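Local coordinates for protein DyP2 (Amycolatopsis sp. ATCC 39116, PDB 4G2C) that probably uses the peroxide-driven chemistry of its haem to oxidise dyes and lignin-related substrates, and carries a bound manganese ion, at residues G118-G123 with Q162-V167; F312-P317 with G325-V330. One frame throughout, in Å; residues are numbered along the deposited sequence.

Contact 1 comes first along the chain and closes before contact 2 opens; their centres lie about 39 Å apart and their nearest atoms about 28 Å, on opposite sides of the chain's centre. Residues 118-123 and 162-167 join strands 114-119 and 166-172 in a five-stranded antiparallel sheet of the DyP alpha+beta barrel domain, where Leu119 also bonds to Phe483 of strand 474-484. Residues 312-317 and 325-330 share no strand or helix with them: both belong to the long loop region between helices 303-309 and 350-354. Contact 1 is thus sheet framework, whereas contact 2 holds Glu313 of the manganese site and brings Val330 within about 7 Å of the haem.

Contact 1. Residues G118-G123 with Q162-V167; sequences GLTAHG and QTIDAV
Thr120 OG1 sits between two backbone groups, donating to Ile164 O at 2.6 Å and accepting from Gly123 N at 2.9 Å. The second is a capping bond: Thr120 is the N-cap of helix 121-127, at the point where strand 114-119 of the ferredoxin-like DyP sheet gives way to it. With chi1 at 66°, OG1 lies between the backbone N and the carbonyl carbon, within reach of both partners, and it meets Ile164 O in the carbonyl plane on a lone pair. Thr120 N bonds to Asp165 O from above the carbonyl plane. Beyond this junction the strands run antiparallel, Gly118 and Val167 forming a hydrogen-bonded pair and Leu119 and Ala166 a non-hydrogen-bonded one. A classic beta bulge sets Asp165 and Ala166 together against Leu72 of strand 66-74.

The Asp165 carboxylate turns back to the helix start. Its OD1 accepts from His122 ND1 at 2.5 Å, on the syn lone pair and almost straight (173°), with ring and carboxylate nearly coplanar, 24° apart. OD2 is bonded to Phe74 N, so both oxygens are engaged and the carboxylate ties the first turn of the helix to strand 66-74. His122 CG is anti to the backbone N, which sets the ring edge at Asp165 and one face against Thr163. Thr163 CG2 rests over the centre of that face, a CH-pi contact 3.4 Å from the centroid of the His122 ring.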
loop_
_atom_site.group_PDB
_atom_site.type_symbol
_atom_site.label_atom_id
_atom_site.label_comp_id
_atom_site.label_asym_id
_atom_site.label_seq_id
_atom_site.Cartn_x
_atom_site.Cartn_y
_atom_site.Cartn_z
ATOM N N GLY A 118 -4.752 -6.357 14.127
ATOM C CA GLY A 118 -5.906 -5.555 13.776
ATOM C C GLY A 118 -7.222 -6.235 14.123
ATOM O O GLY A 118 -7.310 -7.457 14.089
ATOM N N LEU A 119 -8.242 -5.430 14.428
ATOM C CA LEU A 119 -9.596 -5.894 14.700
ATOM C C LEU A 119 -10.611 -5.334 13.713
ATOM O O LEU A 119 -10.549 -4.160 13.356
ATOM C CB LEU A 119 -10.011 -5.464 16.106
ATOM C CG LEU A 119 -9.152 -6.008 17.243
ATOM C CD1 LEU A 119 -9.447 -5.266 18.523
ATOM C CD2 LEU A 119 -9.412 -7.491 17.387
ATOM N N THR A 120 -11.566 -6.166 13.293
ATOM C CA THR A 120 -12.643 -5.713 12.408
ATOM C C THR A 120 -13.780 -5.176 13.245
ATOM O O THR A 120 -13.838 -5.420 14.449
ATOM C CB THR A 120 -13.220 -6.857 11.551
ATOM O OG1 THR A 120 -13.867 -7.812 12.409
ATOM C CG2 THR A 120 -12.114 -7.541 10.753
ATOM N N ALA A 121 -14.698 -4.451 12.613
ATOM C CA ALA A 121 -15.877 -3.972 13.332
ATOM C C ALA A 121 -16.592 -5.161 13.972
ATOM O O ALA A 121 -17.035 -5.099 15.126
ATOM C CB ALA A 121 -16.820 -3.215 12.403
ATOM N N HIS A 122 -16.700 -6.253 13.224
ATOM C CA HIS A 122 -17.346 -7.431 13.775
ATOM C C HIS A 122 -16.593 -7.946 14.991
ATOM O O HIS A 122 -17.191 -8.403 15.947
ATOM C CB HIS A 122 -17.495 -8.543 12.739
ATOM C CG HIS A 122 -18.363 -9.665 13.211
ATOM N ND1 HIS A 122 -17.886 -10.698 13.994
ATOM C CD2 HIS A 122 -19.692 -9.883 13.066
ATOM C CE1 HIS A 122 -18.882 -11.515 14.287
ATOM N NE2 HIS A 122 -19.987 -11.043 13.735
ATOM N N GLY A 123 -15.270 -7.849 14.965
ATOM C CA GLY A 123 -14.472 -8.335 16.075
ATOM C C GLY A 123 -14.667 -7.496 17.322
ATOM O O GLY A 123 -14.624 -8.011 18.434
ATOM N N GLN A 162 -15.904 -15.440 4.643
ATOM C CA GLN A 162 -16.249 -15.732 6.039
ATOM C C GLN A 162 -16.212 -14.470 6.882
ATOM O O GLN A 162 -15.613 -13.474 6.490
ATOM C CB GLN A 162 -15.272 -16.749 6.636
ATOM C CG GLN A 162 -14.934 -17.901 5.703
ATOM C CD GLN A 162 -16.169 -18.695 5.311
ATOM O OE1 GLN A 162 -16.869 -19.235 6.172
ATOM N NE2 GLN A 162 -16.453 -18.757 4.010
ATOM N N THR A 163 -16.842 -14.511 8.048
ATOM C CA THR A 163 -16.801 -13.363 8.946
ATOM C C THR A 163 -15.490 -13.341 9.711
ATOM O O THR A 163 -15.153 -14.278 10.430
ATOM C CB THR A 163 -18.004 -13.318 9.902
ATOM O OG1 THR A 163 -19.178 -12.982 9.150
ATOM C CG2 THR A 163 -17.793 -12.246 10.990
ATOM N N ILE A 164 -14.746 -12.260 9.528
ATOM C CA ILE A 164 -13.414 -12.124 10.098
ATOM C C ILE A 164 -13.438 -11.145 11.257
ATOM O O ILE A 164 -14.020 -10.059 11.163
ATOM C CB ILE A 164 -12.433 -11.634 9.033
ATOM C CG1 ILE A 164 -12.341 -12.666 7.905
ATOM C CG2 ILE A 164 -11.062 -11.322 9.643
ATOM C CD1 ILE A 164 -11.556 -12.188 6.711
ATOM N N ASP A 165 -12.794 -11.537 12.350
ATOM C CA ASP A 165 -12.759 -10.705 13.536
ATOM C C ASP A 165 -11.415 -10.005 13.715
ATOM O O ASP A 165 -11.352 -8.885 14.227
ATOM C CB ASP A 165 -13.121 -11.533 14.768
ATOM C CG ASP A 165 -14.588 -11.942 14.768
ATOM O OD1 ASP A 165 -15.436 -11.048 14.568
ATOM O OD2 ASP A 165 -14.889 -13.148 14.945
ATOM N N ALA A 166 -10.344 -10.648 13.269
ATOM C CA ALA A 166 -9.025 -10.119 13.549
ATOM C C ALA A 166 -7.969 -10.521 12.519
ATOM O O ALA A 166 -8.071 -11.560 11.862
ATOM C CB ALA A 166 -8.589 -10.528 14.960
ATOM N N VAL A 167 -6.938 -9.697 12.380
ATOM C CA VAL A 167 -5.807 -10.107 11.561
ATOM C C VAL A 167 -4.525 -10.057 12.370
ATOM O O VAL A 167 -4.332 -9.168 13.204
ATOM C CB VAL A 167 -5.659 -9.244 10.297
ATOM C CG1 VAL A 167 -5.367 -7.785 10.676
ATOM C CG2 VAL A 167 -4.561 -9.806 9.409
#

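Contact 2. Residues F312-P317 with G325-V330. With MN (manganese (II) ion), chain D.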
loop_
_atom_site.group_PDB
_atom_site.type_symbol
_atom_site.label_atom_id
_atom_site.label_comp_id
_atom_site.label_asym_id
_atom_site.label_seq_id
_atom_site.Cartn_x
_atom_site.Cartn_y
_atom_site.Cartn_z
ATOM N N PHE A 312 9.451 3.458 -15.417
ATOM C CA PHE A 312 10.047 2.253 -15.989
ATOM C C PHE A 312 10.251 1.211 -14.886
ATOM O O PHE A 312 10.178 1.515 -13.694
ATOM C CB PHE A 312 11.389 2.584 -16.660
ATOM C CG PHE A 312 11.248 3.481 -17.849
ATOM C CD1 PHE A 312 11.003 2.952 -19.106
ATOM C CD2 PHE A 312 11.307 4.859 -17.705
ATOM C CE1 PHE A 312 10.857 3.780 -20.200
ATOM C CE2 PHE A 312 11.153 5.691 -18.791
ATOM C CZ PHE A 312 10.928 5.152 -20.043
ATOM N N GLU A 313 10.516 -0.022 -15.276
ATOM C CA GLU A 313 10.736 -1.062 -14.282
ATOM C C GLU A 313 11.727 -0.693 -13.175
ATOM O O GLU A 313 11.591 -1.175 -12.033
ATOM C CB GLU A 313 11.085 -2.387 -14.954
ATOM C CG GLU A 313 9.837 -3.068 -15.482
ATOM C CD GLU A 313 10.097 -3.908 -16.711
ATOM O OE1 GLU A 313 10.884 -4.884 -16.612
ATOM O OE2 GLU A 313 9.510 -3.583 -17.781
ATOM N N ASP A 314 12.652 0.218 -13.476
ATOM C CA ASP A 314 13.809 0.441 -12.598
ATOM C C ASP A 314 13.795 1.457 -11.426
ATOM O O ASP A 314 14.845 1.659 -10.849
ATOM C CB ASP A 314 15.111 0.623 -13.407
ATOM C CG ASP A 314 15.218 1.988 -14.034
ATOM O OD1 ASP A 314 14.162 2.624 -14.196
ATOM O OD2 ASP A 314 16.349 2.421 -14.366
ATOM N N GLY A 315 12.723 2.166 -11.082
ATOM C CA GLY A 315 11.731 2.720 -11.940
ATOM C C GLY A 315 12.039 4.233 -12.025
ATOM O O GLY A 315 11.749 5.046 -11.128
ATOM N N THR A 316 12.677 4.588 -13.129
ATOM C CA THR A 316 12.809 5.955 -13.592
ATOM C C THR A 316 11.423 6.560 -13.868
ATOM O O THR A 316 10.602 5.960 -14.582
ATOM C CB THR A 316 13.650 5.943 -14.873
ATOM O OG1 THR A 316 14.865 5.229 -14.608
ATOM C CG2 THR A 316 13.976 7.354 -15.338
ATOM N N PRO A 317 11.142 7.740 -13.279
ATOM C CA PRO A 317 9.859 8.409 -13.532
ATOM C C PRO A 317 9.760 8.803 -14.995
ATOM O O PRO A 317 10.653 9.456 -15.529
ATOM C CB PRO A 317 9.928 9.668 -12.657
ATOM C CG PRO A 317 11.025 9.406 -11.665
ATOM C CD PRO A 317 12.002 8.519 -12.370
ATOM N N GLY A 325 17.335 4.020 -16.315
ATOM C CA GLY A 325 18.709 4.275 -15.940
ATOM C C GLY A 325 18.910 5.118 -14.695
ATOM O O GLY A 325 20.010 5.129 -14.134
ATOM N N SER A 326 17.871 5.827 -14.256
ATOM C CA SER A 326 17.996 6.685 -13.075
ATOM C C SER A 326 17.651 5.967 -11.775
ATOM O O SER A 326 16.649 6.275 -11.147
ATOM C CB SER A 326 17.112 7.930 -13.191
ATOM O OG SER A 326 17.486 8.736 -14.278
ATOM N N HIS A 327 18.492 5.035 -11.350
ATOM C CA HIS A 327 18.223 4.307 -10.117
ATOM C C HIS A 327 19.418 4.363 -9.173
ATOM O O HIS A 327 19.744 3.387 -8.486
ATOM C CB HIS A 327 17.847 2.872 -10.441
ATOM C CG HIS A 327 18.792 2.213 -11.396
ATOM N ND1 HIS A 327 18.493 2.021 -12.727
ATOM C CD2 HIS A 327 20.042 1.719 -11.214
ATOM C CE1 HIS A 327 19.516 1.429 -13.322
ATOM N NE2 HIS A 327 20.469 1.237 -12.426
ATOM N N HIS A 328 20.067 5.522 -9.132
ATOM C CA HIS A 328 21.175 5.708 -8.206
ATOM C C HIS A 328 21.023 6.997 -7.380
ATOM O O HIS A 328 21.840 7.907 -7.502
ATOM C CB HIS A 328 22.515 5.738 -8.951
ATOM C CG HIS A 328 22.678 4.649 -9.968
ATOM N ND1 HIS A 328 23.211 3.412 -9.658
ATOM C CD2 HIS A 328 22.404 4.622 -11.298
ATOM C CE1 HIS A 328 23.245 2.668 -10.750
ATOM N NE2 HIS A 328 22.765 3.379 -11.760
ATOM N N PRO A 329 19.987 7.061 -6.527
ATOM C CA PRO A 329 19.027 5.959 -6.402
ATOM C C PRO A 329 17.746 6.285 -7.144
ATOM O O PRO A 329 17.643 7.338 -7.778
ATOM C CB PRO A 329 18.767 5.911 -4.894
ATOM C CG PRO A 329 18.851 7.359 -4.469
ATOM C CD PRO A 329 19.818 8.049 -5.442
ATOM N N VAL A 330 16.785 5.374 -7.084
ATOM C CA VAL A 330 15.473 5.627 -7.644
ATOM C C VAL A 330 14.980 6.944 -7.066
ATOM O O VAL A 330 14.920 7.096 -5.852
ATOM C CB VAL A 330 14.489 4.519 -7.246
ATOM C CG1 VAL A 330 13.076 4.870 -7.735
ATOM C CG2 VAL A 330 14.959 3.176 -7.809
HETATM MN MN MN D . 8.590 -3.630 -19.804
HETATM O O HOH W 1 8.661 -1.385 -19.232
#
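Next to the manganese ligand Glu313, Asp314 joins two parts of one long loop by bonding to Gly325 and His327. Its OD2 accepts from His327 ND1 and from Gly325 N, each at 2.7 Å, and the two donors arrive from opposite faces of the carboxylate plane, both tilted from it. The His327 donor comes on the anti side, and OD2 lies in the plane of the His327 ring, yet ring and carboxylate stand 78° apart; the Gly325 donor comes on the syn side. Glu313 OE2 binds the manganese at 2.2 Å, with a water and Glu287 as further ligands. Asp314 CG lies between the backbone N and the carbonyl carbon (chi1 77°), a torsion that folds the carboxylate back over its own chain. There OD1 closes an Asx turn, accepting from Thr316 N at 2.7 Å from above the carboxylate plane. Thr316 OG1 also donates to Asp314 OD1 and receives Ser326 N at 3.1 Å, relaying the grip to the second segment. With an alanine here in place of Asp314, His327 ND1 and Gly325 N would probably lose their shared acceptor and Thr316 OG1 would be freer to turn. Farther along, Val330 packs CG2 against Asp314 O at 3.4 Å and CG1 against Gly315 O, while its own carbonyl oxygen accepts from Arg221 NE.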